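Local coordinates for citrate lyase, subunit 1 (Methanosaeta concilii, PDB 6HXI), which is a subunit of ATP citrate lyase, which probably couples ATP hydrolysis to the conversion of citrate and coenzyme A into oxaloacetate and acetyl-CoA, at residues F133-G138 with P169-D174; G165-A170 with A177-F182; V120-D125 with T184-F189; I200-F205 with V211-V216. All coordinates share one frame; numbering follows the deposited sequence.

Contact 1 of 4, residues F133-G138 with P169-D174; sequences FSMDGG and PAELGD
The ring of Phe133 overlaps the carboxylate of Glu171, its CE2 atom standing 3.2 Å from Glu171 OE2. Phe133 CZ is next, 3.6 Å from the same oxygen, and the acid carbon, Glu171 CD, lies 3.9 Å from both ring atoms. Ring and carboxylate planes are 45° apart, and the oxygen comes in obliquely. The two side chains arrive from opposite directions, and the glutamate can span the gap because its chain is extended beyond CG (chi2 166°).

A second patch is formed by Met135. Its sulfur, Met135 SD, rests 3.7 Å from Glu171 CG, and the thioether then bends (chi3 -49°) to bring Met135 CE to 3.7 Å from Ala170 CB. Glu171 is thus used twice, its aliphatic part by the methionine and its acid end by the phenylalanine. With no hydrogen bond across the segments and only 160 Å² buried, the contact rests on van der Waals packing of side chains; the nearest CA atoms, those of Met135 and Glu171, are 8.2 Å apart. Cutting Glu171 back to an alanine is likely to leave the Phe133 ring and the Met135 sulfur without their common partner, opening a gap between strand end and loop.

Leu168 also packs on Phe133 and Met135, while Glu171 touches Arg176 and Val179. The contact therefore lies where the end of strand 128-134 in the antiparallel sheet meets the loop leading into helix 173-192, with Val179 of that helix against the Phe133 ring.

Contact 2 of 4, residues G165-A170 with A177-F182; sequences GSKLPA and ALVEEF
Glu180 OE2 comes within 2.9 Å of Gly165 N, the closest polar approach between this loop and the helix. Its side chain leaves the helix with CG opposite the backbone N (chi1 168°) and stays extended, so the acid end reaches the glycine backbone; Glu180 CD is 3.6 Å from Gly165 CA. The two main chains are close here, with 5.7 Å between Gly165 CA and Glu180 CA. A beta carbon on Gly165 would lie tight against the carboxylate, so the absence of a side chain suits this approach.

Lys167 makes the other half of the contact. Its chain bends at chi3 and chi4 (66° and -88°), which lays Lys167 CE 3.7 Å from Val179 CG1 and curls the ammonium group in beside the helix. Lys167 NZ lies 3.4 Å from Glu180 N, but both are donors and no bond joins them; NZ is hydrogen-bonded instead to a residue bordering the segments. The Glu180 carboxylate is no direct mate for it, since Lys167 NZ and Glu180 OE1 are 5.8 Å apart. Any electrostatic attraction between them would act at a distance.

Between Gly165 and Lys167 the loop makes an inverse gamma turn centred on Ser166, closed by a weak backbone bond. This is local packing within the ATP-grasp domain: the irregular loop after strand 149-154 folds back against the N-terminal half of helix 173-192, which it introduces.

Contact 3 of 4, residues V120-D125 with T184-F189; sequences VAISSD and TALWRF
This is a buried packing of helix on sheet without hydrogen bonds, carried by apolar side chains: helix 184-189 lies over strand 120-125 with a closest axial approach of 9.7 Å and a signed crossing angle of -38°. Residues Val120 and Ile122, two apart on the strand, both direct their side chains to the helix. Val120 and Leu186 reach toward each other tip to tip, Val120 CG1 to Leu186 CD2 at 3.8 Å. The valine's chi1 of 65° puts CG1 between backbone N and carbonyl carbon, while CG2 also comes near the leucine methyl.

Leu186 CD2 serves the isoleucine too, lying 3.8 Å from Ile122 CD1, so one methyl bridges both strand residues. Such a helix covering a face of an antiparallel sheet is consistent with the alpha-plus-beta architecture of the ATP-grasp domain to which both segments belong. Leu186 also touches Leu15 of helix 8-18.

Ile122 CD1 goes deeper than the side chains, reaching the helix backbone 3.6 Å from Trp187 N. The other branch of the isoleucine, CG2, meets the indole of Trp187 at its edge, near the ring plane. The indole's polar end is held elsewhere: Trp187 NE1 is hydrogen-bonded to Asp129 OD2. Farther along the strand, Ser124 O receives a hydrogen bond from Tyr207 OH of the chain of succinyl-CoA ligase (ADP-forming) subunit alpha.

Contact 4 of 4, residues I200-F205 with V211-V216; sequences INPFTF and VPLDMV
Residues 200-205 and 211-216 run antiparallel as parts of one beta hairpin. Thr204 and Val211 form a hydrogen-bonded pair with two bonds of 2.8 Å, Thr204 N to Val211 O and Val211 N to Thr204 O, the latter almost straight at 177°. The chain turns a corner at Asn201 and Pro202, with a cis peptide before the proline. There Pro202 O accepts Leu213 N at 2.8 Å in the carbonyl plane, and also a weak bond from Asp214 N, while Asn201 N bonds to Asp214 O from above its carbonyl plane.

Leu213 crosses the Pro202 ring at about a right angle, with Leu213 CB 3.9 Å from Pro202 CD. Its branch Leu213 CD1 lies 3.3 Å from Thr204 OG1. Were Leu213 replaced by an alanine, CB would still meet the proline, but the Thr204 hydroxyl would probably lose its cover and a gap open beside Pro202 CG. Beyond the corner, Ile200 and Pro212 lie side by side, Ile200 CG2 to Pro212 CB at 3.8 Å.

The polar ends have outside partners, Thr204 OG1 with Glu116 O and Asp214 OD1 with Lys59 NZ. With these engaged elsewhere, pairing rests on main-chain bonds, four clear and one weak.

Contact 3 opens first, on strand 118-125, and closes latest of the first three, on helix 173-192, so contacts 1 and 2 both fall within its span. Contact 1 starts on the next strand, 128-134; contact 2 shares Pro169 and Ala170 with it and takes up the chain where contact 1 ends. Contact 4 follows in series as a local hairpin closure. Contact 1 ties the end of strand 128-134 to the loop before the helix, contact 2 ties that loop to the helix, contact 3 ties the helix to the sheet, and contact 4 pairs two strands of that sheet. Leu178, Val179 and Phe182 of contact 2 pack on residues of contact 4.

Contact 1 of 4, residues F133-G138 with P169-D174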
loop_
_atom_site.group_PDB
_atom_site.type_symbol
_atom_site.label_atom_id
_atom_site.label_comp_id
_atom_site.label_asym_id
_atom_site.label_seq_id
_atom_site.Cartn_x
_atom_site.Cartn_y
_atom_site.Cartn_z
ATOM N N PHE C 133 -15.837 75.972 14.693
ATOM C CA PHE C 133 -15.937 76.962 13.635
ATOM C C PHE C 133 -15.982 78.374 14.201
ATOM O O PHE C 133 -16.659 78.625 15.205
ATOM C CB PHE C 133 -17.156 76.695 12.714
ATOM C CG PHE C 133 -17.361 77.724 11.618
ATOM C CD1 PHE C 133 -16.656 77.646 10.425
ATOM C CD2 PHE C 133 -18.248 78.782 11.790
ATOM C CE1 PHE C 133 -16.810 78.614 9.433
ATOM C CE2 PHE C 133 -18.401 79.760 10.796
ATOM C CZ PHE C 133 -17.697 79.656 9.614
ATOM N N SER C 134 -15.299 79.301 13.519
ATOM C CA SER C 134 -15.302 80.727 13.845
ATOM C C SER C 134 -15.143 81.568 12.576
ATOM O O SER C 134 -14.687 81.054 11.546
ATOM C CB SER C 134 -14.220 81.065 14.867
ATOM O OG SER C 134 -14.417 82.373 15.385
ATOM N N MET C 135 -15.554 82.843 12.624
ATOM C CA MET C 135 -15.420 83.714 11.449
ATOM C C MET C 135 -14.208 84.640 11.579
ATOM O O MET C 135 -13.995 85.526 10.742
ATOM C CB MET C 135 -16.722 84.453 11.125
ATOM C CG MET C 135 -17.831 83.514 10.683
ATOM S SD MET C 135 -19.480 84.243 10.688
ATOM C CE MET C 135 -19.510 84.986 12.301
ATOM N N ASP C 136 -13.370 84.357 12.602
ATOM C CA ASP C 136 -12.131 85.061 12.912
ATOM C C ASP C 136 -10.959 84.073 12.864
ATOM O O ASP C 136 -10.548 83.528 13.894
ATOM C CB ASP C 136 -12.229 85.780 14.275
ATOM C CG ASP C 136 -13.435 86.692 14.413
ATOM O OD1 ASP C 136 -13.500 87.712 13.680
ATOM O OD2 ASP C 136 -14.315 86.389 15.254
ATOM N N GLY C 137 -10.472 83.825 11.649
ATOM C CA GLY C 137 -9.349 82.932 11.376
ATOM C C GLY C 137 -8.026 83.661 11.471
ATOM O O GLY C 137 -7.933 84.830 11.080
ATOM N N GLY C 138 -7.017 82.984 12.021
ATOM C CA GLY C 138 -5.685 83.552 12.214
ATOM C C GLY C 138 -5.471 84.183 13.579
ATOM O O GLY C 138 -4.342 84.184 14.081
ATOM N N PRO C 169 -25.233 83.028 12.264
ATOM C CA PRO C 169 -26.165 83.745 11.362
ATOM C C PRO C 169 -25.509 84.854 10.543
ATOM O O PRO C 169 -25.960 85.121 9.429
ATOM C CB PRO C 169 -27.232 84.300 12.313
ATOM C CG PRO C 169 -26.548 84.425 13.630
ATOM C CD PRO C 169 -25.514 83.336 13.685
ATOM N N ALA C 170 -24.432 85.472 11.086
ATOM C CA ALA C 170 -23.632 86.538 10.470
ATOM C C ALA C 170 -23.111 86.202 9.057
ATOM O O ALA C 170 -22.850 87.119 8.273
ATOM C CB ALA C 170 -22.476 86.911 11.383
ATOM N N GLU C 171 -22.965 84.887 8.741
ATOM C CA GLU C 171 -22.529 84.360 7.442
ATOM C C GLU C 171 -23.524 84.719 6.348
ATOM O O GLU C 171 -24.720 84.874 6.632
ATOM C CB GLU C 171 -22.425 82.842 7.507
ATOM C CG GLU C 171 -21.060 82.334 7.898
ATOM C CD GLU C 171 -21.134 80.874 8.278
ATOM O OE1 GLU C 171 -21.205 80.032 7.356
ATOM O OE2 GLU C 171 -21.218 80.576 9.490
ATOM N N LEU C 172 -23.042 84.805 5.088
ATOM C CA LEU C 172 -23.882 85.142 3.931
ATOM C C LEU C 172 -24.950 84.064 3.679
ATOM O O LEU C 172 -24.868 82.977 4.250
ATOM C CB LEU C 172 -23.024 85.398 2.665
ATOM C CG LEU C 172 -22.739 86.864 2.282
ATOM C CD1 LEU C 172 -21.543 87.422 3.046
ATOM C CD2 LEU C 172 -22.459 86.985 0.796
ATOM N N GLY C 173 -25.968 84.403 2.885
ATOM C CA GLY C 173 -27.044 83.479 2.545
ATOM C C GLY C 173 -26.477 82.224 1.918
ATOM O O GLY C 173 -26.607 81.127 2.479
ATOM N N ASP C 174 -25.761 82.414 0.787
ATOM C CA ASP C 174 -25.092 81.355 0.033
ATOM C C ASP C 174 -23.918 80.791 0.827
ATOM O O ASP C 174 -23.746 79.569 0.832
ATOM C CB ASP C 174 -24.619 81.862 -1.346
ATOM C CG ASP C 174 -25.715 82.394 -2.262
ATOM O OD1 ASP C 174 -26.692 81.652 -2.518
ATOM O OD2 ASP C 174 -25.561 83.527 -2.780
#

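Contact 2 of 4, residues G165-A170 with A177-F182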
loop_
_atom_site.group_PDB
_atom_site.type_symbol
_atom_site.label_atom_id
_atom_site.label_comp_id
_atom_site.label_asym_id
_atom_site.label_seq_id
_atom_site.Cartn_x
_atom_site.Cartn_y
_atom_site.Cartn_z
ATOM N N GLY C 165 -26.568 73.307 9.574
ATOM C CA GLY C 165 -27.116 74.615 9.227
ATOM C C GLY C 165 -27.112 75.600 10.373
ATOM O O GLY C 165 -26.605 76.708 10.211
ATOM N N SER C 166 -27.613 75.171 11.560
ATOM C CA SER C 166 -27.613 75.954 12.802
ATOM C C SER C 166 -26.148 76.166 13.289
ATOM O O SER C 166 -25.592 75.430 14.112
ATOM C CB SER C 166 -28.494 75.298 13.854
ATOM O OG SER C 166 -29.788 75.081 13.322
ATOM N N LYS C 167 -25.543 77.188 12.675
ATOM C CA LYS C 167 -24.201 77.730 12.782
ATOM C C LYS C 167 -24.375 79.275 12.890
ATOM O O LYS C 167 -25.486 79.739 13.194
ATOM C CB LYS C 167 -23.464 77.363 11.493
ATOM C CG LYS C 167 -21.947 77.281 11.613
ATOM C CD LYS C 167 -21.334 76.288 10.628
ATOM C CE LYS C 167 -21.470 76.692 9.176
ATOM N NZ LYS C 167 -22.743 76.209 8.580
ATOM N N LEU C 168 -23.306 80.062 12.630
ATOM C CA LEU C 168 -23.335 81.519 12.756
ATOM C C LEU C 168 -24.263 82.224 11.749
ATOM O O LEU C 168 -24.127 82.034 10.535
ATOM C CB LEU C 168 -21.922 82.113 12.728
ATOM C CG LEU C 168 -21.143 81.936 14.039
ATOM C CD1 LEU C 168 -19.702 81.550 13.788
ATOM C CD2 LEU C 168 -21.269 83.160 14.952
ATOM N N PRO C 169 -25.233 83.028 12.264
ATOM C CA PRO C 169 -26.165 83.745 11.362
ATOM C C PRO C 169 -25.509 84.854 10.543
ATOM O O PRO C 169 -25.960 85.121 9.429
ATOM C CB PRO C 169 -27.232 84.300 12.313
ATOM C CG PRO C 169 -26.548 84.425 13.630
ATOM C CD PRO C 169 -25.514 83.336 13.685
ATOM N N ALA C 170 -24.432 85.472 11.086
ATOM C CA ALA C 170 -23.632 86.538 10.470
ATOM C C ALA C 170 -23.111 86.202 9.057
ATOM O O ALA C 170 -22.850 87.119 8.273
ATOM C CB ALA C 170 -22.476 86.911 11.383
ATOM N N ALA C 177 -24.714 78.065 3.613
ATOM C CA ALA C 177 -24.958 76.753 3.010
ATOM C C ALA C 177 -23.654 76.126 2.486
ATOM O O ALA C 177 -23.487 74.907 2.567
ATOM C CB ALA C 177 -25.977 76.866 1.890
ATOM N N LEU C 178 -22.731 76.970 1.974
ATOM C CA LEU C 178 -21.434 76.543 1.433
ATOM C C LEU C 178 -20.495 76.072 2.527
ATOM O O LEU C 178 -19.748 75.125 2.298
ATOM C CB LEU C 178 -20.763 77.655 0.599
ATOM C CG LEU C 178 -21.340 77.939 -0.787
ATOM C CD1 LEU C 178 -21.032 79.358 -1.217
ATOM C CD2 LEU C 178 -20.841 76.938 -1.815
ATOM N N VAL C 179 -20.531 76.719 3.711
ATOM C CA VAL C 179 -19.706 76.349 4.868
ATOM C C VAL C 179 -20.278 75.077 5.516
ATOM O O VAL C 179 -19.511 74.205 5.907
ATOM C CB VAL C 179 -19.486 77.510 5.889
ATOM C CG1 VAL C 179 -18.530 77.081 6.994
ATOM C CG2 VAL C 179 -18.935 78.754 5.202
ATOM N N GLU C 180 -21.632 74.983 5.627
ATOM C CA GLU C 180 -22.373 73.831 6.166
ATOM C C GLU C 180 -21.964 72.579 5.374
ATOM O O GLU C 180 -21.577 71.588 5.980
ATOM C CB GLU C 180 -23.893 74.088 6.043
ATOM C CG GLU C 180 -24.794 72.886 6.289
ATOM C CD GLU C 180 -26.271 73.114 6.014
ATOM O OE1 GLU C 180 -26.601 73.810 5.025
ATOM O OE2 GLU C 180 -27.105 72.571 6.774
ATOM N N GLU C 181 -21.976 72.675 4.025
ATOM C CA GLU C 181 -21.604 71.617 3.097
ATOM C C GLU C 181 -20.109 71.289 3.182
ATOM O O GLU C 181 -19.743 70.103 3.127
ATOM C CB GLU C 181 -22.018 71.982 1.660
ATOM C CG GLU C 181 -23.446 71.566 1.324
ATOM C CD GLU C 181 -24.290 72.534 0.507
ATOM O OE1 GLU C 181 -23.871 72.906 -0.616
ATOM O OE2 GLU C 181 -25.404 72.878 0.970
ATOM N N PHE C 182 -19.253 72.333 3.329
ATOM C CA PHE C 182 -17.808 72.159 3.419
ATOM C C PHE C 182 -17.365 71.446 4.693
ATOM O O PHE C 182 -16.510 70.542 4.621
ATOM C CB PHE C 182 -17.057 73.495 3.225
ATOM C CG PHE C 182 -15.592 73.446 3.596
ATOM C CD1 PHE C 182 -14.686 72.729 2.825
ATOM C CD2 PHE C 182 -15.133 74.046 4.764
ATOM C CE1 PHE C 182 -13.345 72.641 3.195
ATOM C CE2 PHE C 182 -13.791 73.952 5.137
ATOM C CZ PHE C 182 -12.906 73.256 4.344
#

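Contact 3 of 4, residues V120-D125 with T184-F189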
loop_
_atom_site.group_PDB
_atom_site.type_symbol
_atom_site.label_atom_id
_atom_site.label_comp_id
_atom_site.label_asym_id
_atom_site.label_seq_id
_atom_site.Cartn_x
_atom_site.Cartn_y
_atom_site.Cartn_z
ATOM N N VAL C 120 -11.782 76.304 10.965
ATOM C CA VAL C 120 -12.440 75.002 11.150
ATOM C C VAL C 120 -11.448 73.983 11.732
ATOM O O VAL C 120 -10.324 73.866 11.248
ATOM C CB VAL C 120 -13.208 74.463 9.897
ATOM C CG1 VAL C 120 -12.270 74.154 8.730
ATOM C CG2 VAL C 120 -14.055 73.243 10.245
ATOM N N ALA C 121 -11.872 73.247 12.763
ATOM C CA ALA C 121 -11.047 72.205 13.368
ATOM C C ALA C 121 -11.864 70.998 13.819
ATOM O O ALA C 121 -12.937 71.146 14.418
ATOM C CB ALA C 121 -10.236 72.764 14.529
ATOM N N ILE C 122 -11.350 69.794 13.529
ATOM C CA ILE C 122 -11.994 68.557 13.940
ATOM C C ILE C 122 -11.031 67.784 14.831
ATOM O O ILE C 122 -9.875 67.569 14.483
ATOM C CB ILE C 122 -12.629 67.702 12.806
ATOM C CG1 ILE C 122 -13.426 68.559 11.797
ATOM C CG2 ILE C 122 -13.519 66.569 13.403
ATOM C CD1 ILE C 122 -13.739 67.851 10.493
ATOM N N SER C 123 -11.520 67.431 16.015
ATOM C CA SER C 123 -10.823 66.700 17.062
ATOM C C SER C 123 -11.812 65.690 17.615
ATOM O O SER C 123 -13.015 65.858 17.436
ATOM C CB SER C 123 -10.437 67.671 18.172
ATOM O OG SER C 123 -9.245 67.248 18.802
ATOM N N SER C 124 -11.336 64.665 18.320
ATOM C CA SER C 124 -12.260 63.700 18.899
ATOM C C SER C 124 -12.225 63.674 20.416
ATOM O O SER C 124 -11.191 63.978 21.011
ATOM C CB SER C 124 -11.989 62.316 18.344
ATOM O OG SER C 124 -12.172 62.278 16.941
ATOM N N ASP C 125 -13.362 63.319 21.036
ATOM C CA ASP C 125 -13.508 63.140 22.485
ATOM C C ASP C 125 -14.049 61.727 22.739
ATOM O O ASP C 125 -14.246 61.009 21.767
ATOM C CB ASP C 125 -14.344 64.263 23.150
ATOM C CG ASP C 125 -15.835 64.361 22.821
ATOM O OD1 ASP C 125 -16.378 63.426 22.182
ATOM O OD2 ASP C 125 -16.458 65.370 23.213
ATOM N N THR C 184 -19.298 69.569 6.603
ATOM C CA THR C 184 -19.960 68.254 6.578
ATOM C C THR C 184 -19.062 67.280 5.804
ATOM O O THR C 184 -18.873 66.147 6.245
ATOM C CB THR C 184 -21.407 68.367 6.027
ATOM O OG1 THR C 184 -22.195 69.088 6.977
ATOM C CG2 THR C 184 -22.070 67.012 5.777
ATOM N N ALA C 185 -18.501 67.747 4.664
ATOM C CA ALA C 185 -17.576 67.010 3.799
ATOM C C ALA C 185 -16.246 66.782 4.524
ATOM O O ALA C 185 -15.678 65.690 4.437
ATOM C CB ALA C 185 -17.339 67.789 2.517
ATOM N N LEU C 186 -15.770 67.811 5.258
ATOM C CA LEU C 186 -14.523 67.767 6.023
ATOM C C LEU C 186 -14.582 66.712 7.116
ATOM O O LEU C 186 -13.587 66.021 7.324
ATOM C CB LEU C 186 -14.157 69.137 6.601
ATOM C CG LEU C 186 -12.704 69.299 7.065
ATOM C CD1 LEU C 186 -11.778 69.498 5.886
ATOM C CD2 LEU C 186 -12.576 70.463 8.026
ATOM N N TRP C 187 -15.758 66.559 7.776
ATOM C CA TRP C 187 -15.983 65.516 8.785
ATOM C C TRP C 187 -15.900 64.124 8.140
ATOM O O TRP C 187 -15.302 63.222 8.720
ATOM C CB TRP C 187 -17.330 65.674 9.508
ATOM C CG TRP C 187 -17.536 64.585 10.520
ATOM C CD1 TRP C 187 -16.950 64.487 11.748
ATOM C CD2 TRP C 187 -18.250 63.363 10.318
ATOM N NE1 TRP C 187 -17.299 63.300 12.347
ATOM C CE2 TRP C 187 -18.075 62.577 11.480
ATOM C CE3 TRP C 187 -18.996 62.836 9.248
ATOM C CZ2 TRP C 187 -18.674 61.321 11.632
ATOM C CZ3 TRP C 187 -19.601 61.599 9.401
ATOM C CH2 TRP C 187 -19.434 60.851 10.579
ATOM N N ARG C 188 -16.506 63.957 6.950
ATOM C CA ARG C 188 -16.509 62.690 6.213
ATOM C C ARG C 188 -15.078 62.346 5.818
ATOM O O ARG C 188 -14.648 61.208 5.984
ATOM C CB ARG C 188 -17.432 62.789 4.984
ATOM C CG ARG C 188 -18.897 63.014 5.330
ATOM C CD ARG C 188 -19.779 62.702 4.131
ATOM N NE ARG C 188 -21.089 63.355 4.210
ATOM C CZ ARG C 188 -22.152 62.856 4.840
ATOM N NH1 ARG C 188 -22.068 61.703 5.497
ATOM N NH2 ARG C 188 -23.297 63.522 4.846
ATOM N N PHE C 189 -14.326 63.358 5.383
ATOM C CA PHE C 189 -12.921 63.261 5.039
ATOM C C PHE C 189 -12.099 62.865 6.281
ATOM O O PHE C 189 -11.260 61.983 6.197
ATOM C CB PHE C 189 -12.454 64.599 4.437
ATOM C CG PHE C 189 -10.969 64.768 4.220
ATOM C CD1 PHE C 189 -10.327 64.123 3.170
ATOM C CD2 PHE C 189 -10.220 65.607 5.045
ATOM C CE1 PHE C 189 -8.954 64.281 2.966
ATOM C CE2 PHE C 189 -8.847 65.765 4.841
ATOM C CZ PHE C 189 -8.221 65.098 3.800
#

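Contact 4 of 4, residues I200-F205 with V211-V216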
loop_
_atom_site.group_PDB
_atom_site.type_symbol
_atom_site.label_atom_id
_atom_site.label_comp_id
_atom_site.label_asym_id
_atom_site.label_seq_id
_atom_site.Cartn_x
_atom_site.Cartn_y
_atom_site.Cartn_z
ATOM N N ILE C 200 -7.920 73.942 9.741
ATOM C CA ILE C 200 -7.809 74.841 8.608
ATOM C C ILE C 200 -8.006 76.232 9.199
ATOM O O ILE C 200 -9.132 76.643 9.514
ATOM C CB ILE C 200 -8.731 74.518 7.405
ATOM C CG1 ILE C 200 -8.606 73.024 6.999
ATOM C CG2 ILE C 200 -8.361 75.436 6.233
ATOM C CD1 ILE C 200 -9.766 72.487 6.232
ATOM N N ASN C 201 -6.863 76.897 9.442
ATOM C CA ASN C 201 -6.781 78.192 10.079
ATOM C C ASN C 201 -5.817 79.114 9.326
ATOM O O ASN C 201 -4.616 79.144 9.624
ATOM C CB ASN C 201 -6.376 78.034 11.559
ATOM C CG ASN C 201 -6.482 79.294 12.386
ATOM O OD1 ASN C 201 -7.348 80.151 12.170
ATOM N ND2 ASN C 201 -5.644 79.394 13.407
ATOM N N PRO C 202 -6.318 79.864 8.327
ATOM C CA PRO C 202 -7.719 79.989 7.903
ATOM C C PRO C 202 -8.089 79.296 6.569
ATOM O O PRO C 202 -7.228 78.778 5.854
ATOM C CB PRO C 202 -7.864 81.517 7.791
ATOM C CG PRO C 202 -6.452 82.014 7.386
ATOM C CD PRO C 202 -5.485 80.855 7.626
ATOM N N PHE C 203 -9.387 79.263 6.260
ATOM C CA PHE C 203 -9.910 78.837 4.971
ATOM C C PHE C 203 -10.638 80.042 4.350
ATOM O O PHE C 203 -10.988 80.971 5.074
ATOM C CB PHE C 203 -10.769 77.560 5.040
ATOM C CG PHE C 203 -12.169 77.618 5.606
ATOM C CD1 PHE C 203 -13.262 77.857 4.779
ATOM C CD2 PHE C 203 -12.410 77.295 6.935
ATOM C CE1 PHE C 203 -14.563 77.860 5.292
ATOM C CE2 PHE C 203 -13.715 77.292 7.448
ATOM C CZ PHE C 203 -14.781 77.571 6.620
ATOM N N THR C 204 -10.780 80.073 3.013
ATOM C CA THR C 204 -11.440 81.166 2.294
ATOM C C THR C 204 -12.249 80.654 1.091
ATOM O O THR C 204 -12.334 79.448 0.840
ATOM C CB THR C 204 -10.426 82.281 1.894
ATOM O OG1 THR C 204 -9.569 82.591 2.995
ATOM C CG2 THR C 204 -11.115 83.564 1.411
ATOM N N PHE C 205 -12.835 81.612 0.351
ATOM C CA PHE C 205 -13.630 81.427 -0.848
ATOM C C PHE C 205 -12.924 81.944 -2.097
ATOM O O PHE C 205 -12.264 82.985 -2.065
ATOM C CB PHE C 205 -15.001 82.101 -0.678
ATOM C CG PHE C 205 -15.899 81.365 0.283
ATOM C CD1 PHE C 205 -16.712 80.326 -0.157
ATOM C CD2 PHE C 205 -15.923 81.700 1.632
ATOM C CE1 PHE C 205 -17.542 79.643 0.732
ATOM C CE2 PHE C 205 -16.744 81.006 2.525
ATOM C CZ PHE C 205 -17.546 79.980 2.069
ATOM N N VAL C 211 -11.205 77.309 -0.493
ATOM C CA VAL C 211 -9.736 77.260 -0.509
ATOM C C VAL C 211 -9.089 77.221 0.904
ATOM O O VAL C 211 -9.221 78.192 1.654
ATOM C CB VAL C 211 -9.154 78.430 -1.370
ATOM C CG1 VAL C 211 -7.630 78.470 -1.326
ATOM C CG2 VAL C 211 -9.633 78.349 -2.815
ATOM N N PRO C 212 -8.293 76.168 1.226
ATOM C CA PRO C 212 -7.585 76.142 2.527
ATOM C C PRO C 212 -6.290 76.972 2.467
ATOM O O PRO C 212 -5.499 76.771 1.541
ATOM C CB PRO C 212 -7.262 74.656 2.706
ATOM C CG PRO C 212 -7.111 74.136 1.315
ATOM C CD PRO C 212 -8.010 74.951 0.433
ATOM N N LEU C 213 -6.047 77.872 3.440
ATOM C CA LEU C 213 -4.825 78.684 3.411
ATOM C C LEU C 213 -3.697 78.114 4.257
ATOM O O LEU C 213 -2.545 78.108 3.823
ATOM C CB LEU C 213 -5.094 80.156 3.759
ATOM C CG LEU C 213 -6.030 80.938 2.802
ATOM C CD1 LEU C 213 -6.249 82.363 3.295
ATOM C CD2 LEU C 213 -5.521 80.914 1.362
ATOM N N ASP C 214 -4.017 77.639 5.455
ATOM C CA ASP C 214 -3.044 77.015 6.353
ATOM C C ASP C 214 -3.669 75.762 6.912
ATOM O O ASP C 214 -4.874 75.746 7.174
ATOM C CB ASP C 214 -2.578 77.970 7.457
ATOM C CG ASP C 214 -1.651 79.068 6.950
ATOM O OD1 ASP C 214 -0.425 78.820 6.856
ATOM O OD2 ASP C 214 -2.148 80.173 6.659
ATOM N N MET C 215 -2.869 74.695 7.031
ATOM C CA MET C 215 -3.333 73.391 7.483
ATOM C C MET C 215 -2.376 72.707 8.474
ATOM O O MET C 215 -1.149 72.758 8.327
ATOM C CB MET C 215 -3.602 72.488 6.266
ATOM C CG MET C 215 -4.664 71.451 6.504
ATOM S SD MET C 215 -5.252 70.730 4.963
ATOM C CE MET C 215 -6.273 69.436 5.594
ATOM N N VAL C 216 -2.966 72.103 9.506
ATOM C CA VAL C 216 -2.291 71.358 10.574
ATOM C C VAL C 216 -3.091 70.081 10.689
ATOM O O VAL C 216 -4.324 70.135 10.767
ATOM C CB VAL C 216 -2.246 72.151 11.913
ATOM C CG1 VAL C 216 -1.856 71.261 13.091
ATOM C CG2 VAL C 216 -1.310 73.356 11.809
#